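Local coordinates for OsmC family protein (Rhodothermus marinus, PDB 5CML), which probably hydrolyses carboxylic esters as a serine esterase, this chain being the alpha/beta-hydrolase domain of a longer protein that also carries an OsmC domain, at residues L116-T130 / L181-F195. Numbering follows the deposited sequence.
Sequences LAVAGEFPEVKAVAT and LEDQVRTMRRPLLLF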
ATOM      1  N   LEU A 116      -6.739   2.514   0.730  1.00 23.60           N
ATOM      2  CA  LEU A 116      -7.679   3.510   1.206  1.00 25.51           C
ATOM      3  C   LEU A 116      -9.087   3.149   0.779  1.00 25.90           C
ATOM      4  O   LEU A 116     -10.040   3.406   1.503  1.00 28.17           O
ATOM      5  CB  LEU A 116      -7.321   4.907   0.697  1.00 25.24           C
ATOM      6  CG  LEU A 116      -6.100   5.511   1.381  1.00 27.93           C
ATOM      7  CD1 LEU A 116      -5.648   6.697   0.580  1.00 28.36           C
ATOM      8  CD2 LEU A 116      -6.418   5.921   2.815  1.00 30.13           C
ATOM      9  N   ALA A 117      -9.214   2.539  -0.392  1.00 26.13           N
ATOM     10  CA  ALA A 117     -10.527   2.158  -0.895  1.00 27.98           C
ATOM     11  C   ALA A 117     -11.125   0.936  -0.189  1.00 27.48           C
ATOM     12  O   ALA A 117     -12.354   0.778  -0.159  1.00 30.71           O
ATOM     13  CB  ALA A 117     -10.457   1.903  -2.396  1.00 28.32           C
ATOM     14  N   VAL A 118     -10.284   0.063   0.364  1.00 27.19           N
ATOM     15  CA  VAL A 118     -10.795  -1.141   1.029  1.00 28.39           C
ATOM     16  C   VAL A 118     -10.714  -1.110   2.557  1.00 28.25           C
ATOM     17  O   VAL A 118     -11.269  -1.987   3.199  1.00 29.55           O
ATOM     18  CB  VAL A 118     -10.065  -2.424   0.552  1.00 30.30           C
ATOM     19  CG1 VAL A 118     -10.195  -2.568  -0.964  1.00 31.98           C
ATOM     20  CG2 VAL A 118      -8.595  -2.466   1.026  1.00 30.82           C
ATOM     21  N   ALA A 119     -10.053  -0.115   3.142  1.00 27.85           N
ATOM     22  CA  ALA A 119      -9.834  -0.127   4.594  1.00 29.41           C
ATOM     23  C   ALA A 119     -11.156  -0.232   5.354  1.00 29.45           C
ATOM     24  O   ALA A 119     -11.264  -0.953   6.347  1.00 29.50           O
ATOM     25  CB  ALA A 119      -9.081   1.113   5.026  1.00 30.47           C
ATOM     26  N   GLY A 120     -12.166   0.477   4.866  1.00 27.64           N
ATOM     27  CA  GLY A 120     -13.459   0.488   5.507  1.00 29.73           C
ATOM     28  C   GLY A 120     -14.164  -0.843   5.469  1.00 31.16           C
ATOM     29  O   GLY A 120     -15.176  -0.997   6.138  1.00 34.54           O
ATOM     30  N   GLU A 121     -13.638  -1.796   4.699  1.00 30.52           N
ATOM     31  CA  GLU A 121     -14.244  -3.124   4.595  1.00 30.85           C
ATOM     32  C   GLU A 121     -13.828  -4.059   5.736  1.00 29.60           C
ATOM     33  O   GLU A 121     -14.419  -5.133   5.903  1.00 31.30           O
ATOM     34  CB  GLU A 121     -13.878  -3.791   3.251  1.00 31.24           C
ATOM     35  CG  GLU A 121     -14.267  -3.003   1.988  1.00 33.05           C
ATOM     36  CD  GLU A 121     -13.799  -3.683   0.699  1.00 34.43           C
ATOM     37  OE1 GLU A 121     -13.494  -4.888   0.753  1.00 34.99           O
ATOM     38  OE2 GLU A 121     -13.725  -3.020  -0.371  1.00 35.13           O
ATOM     39  N   PHE A 122     -12.824  -3.643   6.512  1.00 28.10           N
ATOM     40  CA  PHE A 122     -12.184  -4.485   7.509  1.00 27.76           C
ATOM     41  C   PHE A 122     -12.176  -3.787   8.875  1.00 27.53           C
ATOM     42  O   PHE A 122     -11.293  -2.979   9.159  1.00 26.93           O
ATOM     43  CB  PHE A 122     -10.754  -4.818   7.048  1.00 28.60           C
ATOM     44  CG  PHE A 122     -10.708  -5.681   5.816  1.00 30.54           C
ATOM     45  CD1 PHE A 122     -10.925  -7.040   5.901  1.00 30.77           C
ATOM     46  CD2 PHE A 122     -10.467  -5.130   4.579  1.00 31.29           C
ATOM     47  CE1 PHE A 122     -10.898  -7.846   4.760  1.00 32.98           C
ATOM     48  CE2 PHE A 122     -10.434  -5.922   3.434  1.00 31.98           C
ATOM     49  CZ  PHE A 122     -10.664  -7.285   3.524  1.00 32.42           C
ATOM     50  N   PRO A 123     -13.160  -4.085   9.728  1.00 29.89           N
ATOM     51  CA  PRO A 123     -13.288  -3.476  11.061  1.00 30.91           C
ATOM     52  C   PRO A 123     -12.032  -3.572  11.924  1.00 28.83           C
ATOM     53  O   PRO A 123     -11.772  -2.673  12.724  1.00 29.38           O
ATOM     54  CB  PRO A 123     -14.443  -4.274  11.684  1.00 34.44           C
ATOM     55  CG  PRO A 123     -15.285  -4.618  10.503  1.00 35.17           C
ATOM     56  CD  PRO A 123     -14.293  -4.984   9.449  1.00 30.99           C
ATOM     57  N   GLU A 124     -11.282  -4.658  11.775  1.00 27.65           N
ATOM     58  CA  GLU A 124     -10.105  -4.879  12.598  1.00 27.42           C
ATOM     59  C   GLU A 124      -8.958  -3.944  12.260  1.00 24.46           C
ATOM     60  O   GLU A 124      -8.025  -3.806  13.065  1.00 24.43           O
ATOM     61  CB  GLU A 124      -9.635  -6.322  12.461  1.00 33.30           C
ATOM     62  CG  GLU A 124     -10.705  -7.361  12.792  1.00 44.29           C
ATOM     63  CD  GLU A 124     -11.139  -7.323  14.235  1.00 54.19           C
ATOM     64  OE1 GLU A 124     -10.791  -8.274  14.977  1.00 57.55           O
ATOM     65  OE2 GLU A 124     -11.843  -6.356  14.620  1.00 57.50           O
ATOM     66  N   VAL A 125      -9.010  -3.300  11.092  1.00 22.25           N
ATOM     67  CA  VAL A 125      -7.974  -2.327  10.730  1.00 22.12           C
ATOM     68  C   VAL A 125      -8.157  -1.100  11.605  1.00 20.83           C
ATOM     69  O   VAL A 125      -9.227  -0.490  11.607  1.00 23.29           O
ATOM     70  CB  VAL A 125      -8.040  -1.938   9.220  1.00 21.28           C
ATOM     71  CG1 VAL A 125      -7.136  -0.744   8.873  1.00 22.00           C
ATOM     72  CG2 VAL A 125      -7.743  -3.157   8.339  1.00 23.25           C
ATOM     73  N   LYS A 126      -7.095  -0.722  12.318  1.00 19.35           N
ATOM     74  CA  LYS A 126      -7.156   0.372  13.283  1.00 20.41           C
ATOM     75  C   LYS A 126      -6.453   1.627  12.786  1.00 20.47           C
ATOM     76  O   LYS A 126      -6.593   2.687  13.374  1.00 23.46           O
ATOM     77  CB  LYS A 126      -6.542  -0.065  14.616  1.00 23.12           C
ATOM     78  CG  LYS A 126      -7.230  -1.281  15.233  1.00 27.71           C
ATOM     79  CD  LYS A 126      -8.677  -0.981  15.615  1.00 33.43           C
ATOM     80  CE  LYS A 126      -9.372  -2.191  16.264  1.00 37.67           C
ATOM     81  NZ  LYS A 126     -10.796  -2.351  15.797  1.00 42.74           N
ATOM     82  N   ALA A 127      -5.677   1.504  11.723  1.00 19.66           N
ATOM     83  CA  ALA A 127      -4.886   2.628  11.214  1.00 20.38           C
ATOM     84  C   ALA A 127      -4.474   2.366   9.781  1.00 20.16           C
ATOM     85  O   ALA A 127      -4.310   1.206   9.383  1.00 20.16           O
ATOM     86  CB  ALA A 127      -3.648   2.876  12.089  1.00 22.45           C
ATOM     87  N   VAL A 128      -4.370   3.439   8.989  1.00 19.11           N
ATOM     88  CA  VAL A 128      -4.005   3.331   7.585  1.00 18.15           C
ATOM     89  C   VAL A 128      -2.952   4.363   7.266  1.00 17.57           C
ATOM     90  O   VAL A 128      -3.054   5.510   7.710  1.00 18.97           O
ATOM     91  CB  VAL A 128      -5.223   3.558   6.647  1.00 20.78           C
ATOM     92  CG1 VAL A 128      -4.825   3.467   5.151  1.00 23.21           C
ATOM     93  CG2 VAL A 128      -6.365   2.607   6.997  1.00 22.89           C
ATOM     94  N   ALA A 129      -1.958   3.965   6.479  1.00 17.07           N
ATOM     95  CA  ALA A 129      -0.870   4.861   6.100  1.00 17.38           C
ATOM     96  C   ALA A 129      -0.571   4.650   4.617  1.00 19.34           C
ATOM     97  O   ALA A 129      -0.581   3.503   4.124  1.00 21.02           O
ATOM     98  CB  ALA A 129       0.380   4.614   6.941  1.00 17.66           C
ATOM     99  N   THR A 130      -0.310   5.739   3.901  1.00 18.91           N
ATOM    100  CA  THR A 130       0.032   5.629   2.494  1.00 19.23           C
ATOM    101  C   THR A 130       1.241   6.467   2.143  1.00 17.31           C
ATOM    102  O   THR A 130       1.576   7.412   2.852  1.00 19.66           O
ATOM    103  CB  THR A 130      -1.147   6.059   1.573  1.00 21.23           C
ATOM    104  OG1 THR A 130      -1.464   7.433   1.798  1.00 22.60           O
ATOM    105  CG2 THR A 130      -2.381   5.208   1.840  1.00 24.77           C
ATOM    106  N   LEU A 181     -12.732   7.288  -4.186  1.00 23.71           N
ATOM    107  CA  LEU A 181     -11.710   7.257  -3.156  1.00 24.75           C
ATOM    108  C   LEU A 181     -11.923   8.336  -2.085  1.00 25.96           C
ATOM    109  O   LEU A 181     -11.798   8.049  -0.887  1.00 26.70           O
ATOM    110  CB  LEU A 181     -10.344   7.372  -3.812  1.00 26.72           C
ATOM    111  CG  LEU A 181      -9.163   7.211  -2.880  1.00 29.54           C
ATOM    112  CD1 LEU A 181      -9.243   5.890  -2.121  1.00 31.52           C
ATOM    113  CD2 LEU A 181      -7.919   7.276  -3.722  1.00 32.21           C
ATOM    114  N   GLU A 182     -12.296   9.546  -2.486  1.00 27.73           N
ATOM    115  CA  GLU A 182     -12.517  10.599  -1.500  1.00 28.41           C
ATOM    116  C   GLU A 182     -13.670  10.258  -0.539  1.00 27.22           C
ATOM    117  O   GLU A 182     -13.538  10.488   0.665  1.00 26.54           O
ATOM    118  CB  GLU A 182     -12.726  11.937  -2.210  1.00 33.15           C
ATOM    119  CG  GLU A 182     -11.367  12.557  -2.575  1.00 38.13           C
ATOM    120  CD  GLU A 182     -11.450  13.676  -3.608  1.00 40.46           C
ATOM    121  OE1 GLU A 182     -11.733  14.822  -3.215  1.00 36.99           O
ATOM    122  OE2 GLU A 182     -11.226  13.413  -4.813  1.00 43.31           O
ATOM    123  N   ASP A 183     -14.748   9.638  -1.032  1.00 26.18           N
ATOM    124  CA  ASP A 183     -15.852   9.213  -0.160  1.00 26.33           C
ATOM    125  C   ASP A 183     -15.375   8.159   0.828  1.00 24.39           C
ATOM    126  O   ASP A 183     -15.718   8.199   2.007  1.00 26.57           O
ATOM    127  CB  ASP A 183     -17.039   8.628  -0.954  1.00 31.07           C
ATOM    128  CG  ASP A 183     -17.909   9.686  -1.619  1.00 38.01           C
ATOM    129  OD1 ASP A 183     -17.731  10.886  -1.312  1.00 39.82           O
ATOM    130  OD2 ASP A 183     -18.799   9.297  -2.439  1.00 41.00           O
ATOM    131  N   GLN A 184     -14.600   7.206   0.337  1.00 21.83           N
ATOM    132  CA  GLN A 184     -14.086   6.144   1.191  1.00 22.46           C
ATOM    133  C   GLN A 184     -13.200   6.710   2.301  1.00 21.60           C
ATOM    134  O   GLN A 184     -13.295   6.299   3.463  1.00 22.71           O
ATOM    135  CB  GLN A 184     -13.319   5.112   0.352  1.00 23.34           C
ATOM    136  CG  GLN A 184     -14.218   4.254  -0.540  1.00 25.21           C
ATOM    137  CD  GLN A 184     -15.119   3.329   0.269  1.00 31.70           C
ATOM    138  OE1 GLN A 184     -14.693   2.269   0.723  1.00 38.52           O
ATOM    139  NE2 GLN A 184     -16.344   3.731   0.463  1.00 33.13           N
ATOM    140  N   VAL A 185     -12.368   7.677   1.951  1.00 21.86           N
ATOM    141  CA  VAL A 185     -11.449   8.247   2.910  1.00 22.20           C
ATOM    142  C   VAL A 185     -12.242   9.033   3.957  1.00 23.75           C
ATOM    143  O   VAL A 185     -11.942   8.990   5.149  1.00 26.50           O
ATOM    144  CB  VAL A 185     -10.412   9.129   2.209  1.00 23.53           C
ATOM    145  CG1 VAL A 185      -9.603   9.931   3.209  1.00 27.31           C
ATOM    146  CG2 VAL A 185      -9.476   8.269   1.371  1.00 22.75           C
ATOM    147  N   ARG A 186     -13.256   9.774   3.507  1.00 23.53           N
ATOM    148  CA  ARG A 186     -14.058  10.566   4.422  1.00 25.71           C
ATOM    149  C   ARG A 186     -14.817   9.692   5.445  1.00 27.31           C
ATOM    150  O   ARG A 186     -14.990  10.101   6.601  1.00 27.80           O
ATOM    151  CB  ARG A 186     -15.033  11.432   3.622  1.00 27.61           C
ATOM    152  CG  ARG A 186     -15.835  12.404   4.470  1.00 32.10           C
ATOM    153  CD  ARG A 186     -16.780  13.247   3.619  1.00 39.31           C
ATOM    154  NE  ARG A 186     -17.767  12.424   2.917  1.00 46.29           N
ATOM    155  CZ  ARG A 186     -17.790  12.199   1.601  1.00 51.50           C
ATOM    156  NH1 ARG A 186     -16.893  12.750   0.777  1.00 52.44           N
ATOM    157  NH2 ARG A 186     -18.742  11.424   1.098  1.00 53.86           N
ATOM    158  N   THR A 187     -15.255   8.496   5.031  1.00 25.80           N
ATOM    159  CA  THR A 187     -16.070   7.632   5.891  1.00 27.57           C
ATOM    160  C   THR A 187     -15.317   6.444   6.528  1.00 26.91           C
ATOM    161  O   THR A 187     -15.921   5.622   7.207  1.00 27.70           O
ATOM    162  CB  THR A 187     -17.275   7.058   5.116  1.00 28.77           C
ATOM    163  OG1 THR A 187     -16.823   6.254   4.012  1.00 29.72           O
ATOM    164  CG2 THR A 187     -18.135   8.191   4.605  1.00 30.49           C
ATOM    165  N   MET A 188     -14.005   6.379   6.320  1.00 26.62           N
ATOM    166  CA  MET A 188     -13.142   5.325   6.884  1.00 26.19           C
ATOM    167  C   MET A 188     -13.193   5.212   8.423  1.00 24.32           C
ATOM    168  O   MET A 188     -13.108   4.115   8.992  1.00 24.91           O
ATOM    169  CB  MET A 188     -11.711   5.619   6.432  1.00 30.39           C
ATOM    170  CG  MET A 188     -10.688   4.637   6.760  1.00 36.60           C
ATOM    171  SD  MET A 188      -9.366   5.142   5.672  1.00 36.96           S
ATOM    172  CE  MET A 188      -8.870   6.772   6.285  1.00 31.01           C
ATOM    173  N   ARG A 189     -13.288   6.359   9.091  1.00 24.46           N
ATOM    174  CA  ARG A 189     -13.377   6.415  10.544  1.00 25.52           C
ATOM    175  C   ARG A 189     -12.207   5.674  11.186  1.00 26.70           C
ATOM    176  O   ARG A 189     -12.372   4.924  12.159  1.00 28.01           O
ATOM    177  CB  ARG A 189     -14.724   5.847  11.018  1.00 29.73           C
ATOM    178  CG  ARG A 189     -15.895   6.700  10.552  1.00 33.65           C
ATOM    179  CD  ARG A 189     -17.264   6.200  11.034  1.00 38.54           C
ATOM    180  NE  ARG A 189     -18.326   7.177  10.768  1.00 45.19           N
ATOM    181  CZ  ARG A 189     -18.845   7.423   9.566  1.00 47.80           C
ATOM    182  NH1 ARG A 189     -19.810   8.322   9.426  1.00 49.53           N
ATOM    183  NH2 ARG A 189     -18.413   6.768   8.497  1.00 47.96           N
ATOM    184  N   ARG A 190     -11.028   5.864  10.596  1.00 25.75           N
ATOM    185  CA  ARG A 190      -9.788   5.321  11.159  0.50 25.25           C
ATOM    186  C   ARG A 190      -8.701   6.369  11.025  1.00 23.33           C
ATOM    187  O   ARG A 190      -8.706   7.157  10.097  1.00 24.04           O
ATOM    188  CB  ARG A 190      -9.325   4.027  10.456  0.50 25.09           C
ATOM    189  CG  ARG A 190     -10.217   2.780  10.617  0.50 27.05           C
ATOM    190  CD  ARG A 190     -10.378   2.365  12.085  0.50 24.62           C
ATOM    191  NE  ARG A 190     -11.191   1.161  12.260  0.50 24.52           N
ATOM    192  CZ  ARG A 190     -12.521   1.148  12.368  0.50 27.23           C
ATOM    193  NH1 ARG A 190     -13.228   2.277  12.312  0.50 26.80           N
ATOM    194  NH2 ARG A 190     -13.149  -0.008  12.537  0.50 29.88           N
ATOM    195  N   PRO A 191      -7.751   6.374  11.956  1.00 21.41           N
ATOM    196  CA  PRO A 191      -6.614   7.288  11.799  1.00 20.50           C
ATOM    197  C   PRO A 191      -5.844   7.054  10.496  1.00 19.54           C
ATOM    198  O   PRO A 191      -5.607   5.914  10.067  1.00 19.70           O
ATOM    199  CB  PRO A 191      -5.736   6.967  13.012  1.00 21.79           C
ATOM    200  CG  PRO A 191      -6.643   6.384  14.013  1.00 24.44           C
ATOM    201  CD  PRO A 191      -7.734   5.674  13.249  1.00 23.17           C
ATOM    202  N   LEU A 192      -5.439   8.167   9.891  1.00 19.30           N
ATOM    203  CA  LEU A 192      -4.759   8.200   8.604  1.00 18.62           C
ATOM    204  C   LEU A 192      -3.427   8.933   8.702  1.00 18.93           C
ATOM    205  O   LEU A 192      -3.353  10.011   9.296  1.00 19.90           O
ATOM    206  CB  LEU A 192      -5.642   8.912   7.578  1.00 19.83           C
ATOM    207  CG  LEU A 192      -5.032   9.189   6.201  1.00 21.85           C
ATOM    208  CD1 LEU A 192      -4.740   7.905   5.461  1.00 21.88           C
ATOM    209  CD2 LEU A 192      -5.933  10.101   5.367  1.00 24.44           C
ATOM    210  N   LEU A 193      -2.405   8.364   8.082  1.00 17.47           N
ATOM    211  CA  LEU A 193      -1.102   9.023   7.940  1.00 16.96           C
ATOM    212  C   LEU A 193      -0.684   9.009   6.474  1.00 17.57           C
ATOM    213  O   LEU A 193      -0.532   7.948   5.863  1.00 19.16           O
ATOM    214  CB  LEU A 193      -0.042   8.334   8.829  1.00 18.20           C
ATOM    215  CG  LEU A 193       1.402   8.802   8.619  1.00 17.88           C
ATOM    216  CD1 LEU A 193       1.551  10.323   8.891  1.00 19.86           C
ATOM    217  CD2 LEU A 193       2.361   8.002   9.508  1.00 19.07           C
ATOM    218  N   LEU A 194      -0.550  10.196   5.897  1.00 17.66           N
ATOM    219  CA  LEU A 194      -0.121  10.360   4.521  1.00 18.29           C
ATOM    220  C   LEU A 194       1.336  10.776   4.449  1.00 17.78           C
ATOM    221  O   LEU A 194       1.700  11.789   5.033  1.00 20.09           O
ATOM    222  CB  LEU A 194      -0.947  11.449   3.835  1.00 18.04           C
ATOM    223  CG  LEU A 194      -2.460  11.236   3.793  1.00 20.28           C
ATOM    224  CD1 LEU A 194      -3.160  12.564   3.527  1.00 23.16           C
ATOM    225  CD2 LEU A 194      -2.795  10.220   2.719  1.00 23.21           C
ATOM    226  N   PHE A 195       2.142  10.030   3.705  1.00 17.18           N
ATOM    227  CA  PHE A 195       3.499  10.443   3.353  1.00 17.48           C
ATOM    228  C   PHE A 195       3.522  10.863   1.908  1.00 15.84           C
ATOM    229  O   PHE A 195       2.942  10.171   1.071  1.00 18.84           O
ATOM    230  CB  PHE A 195       4.508   9.308   3.499  1.00 17.47           C
ATOM    231  CG  PHE A 195       4.734   8.817   4.902  1.00 17.73           C
ATOM    232  CD1 PHE A 195       5.733   9.358   5.689  1.00 17.99           C
ATOM    233  CD2 PHE A 195       4.005   7.746   5.404  1.00 18.80           C
ATOM    234  CE1 PHE A 195       5.975   8.852   6.973  1.00 18.99           C
ATOM    235  CE2 PHE A 195       4.241   7.254   6.668  1.00 18.23           C
ATOM    236  CZ  PHE A 195       5.232   7.812   7.452  1.00 19.14           C
TER
HETATM  237  O   HOH W   1       0.172   9.183   0.441  1.00 19.91           O
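Leu-116 pushes its CB against CD1 of Leu-181 at 3.5 Å, while its side chain crosses that of Leu-192 at about a right angle, with Leu-116 CD2 3.7 Å from Leu-192 CD1. One leucine thus packs between helix 181-187 and the sheet beneath, in the alpha/beta-hydrolase fold. Next to it Gln-184 lays CB and CG beside the carbonyls of Leu-116 and Ala-117, its chain bent at chi2 (-67°); with an alanine in place of Gln-184, this helix end is likely to lose cover over the Ala-117 carbonyl. Met-188 brings SD to 4.1 Å from both Ala-119 CB and Val-128 CG2, bridging helix end and sheet. At the turn, Arg-190, in one of its two modelled conformers, clasps the backbone edge-on, a grip that is doubtful for the other: NH2 meets a lone pair of Pro-123 O at 3.0 Å, nearly straight at 173°, and NE bonds less straight to Val-125 O. The parallel ladder follows. Val-128 brackets Leu-192, its N bonding to Pro-191 O (3.0 Å) and its O accepting from Leu-193 N; Thr-130 likewise brackets Leu-194, and a water links its OG1 to Phe-195 O. Ala-129 and Leu-193 face the other way, toward helix 234-252 with Leu-244 and Trp-247. Strand 127-131 lies between 104-108 and 192-196 in the central sheet, with helices 110-118 and 181-187 across its other face.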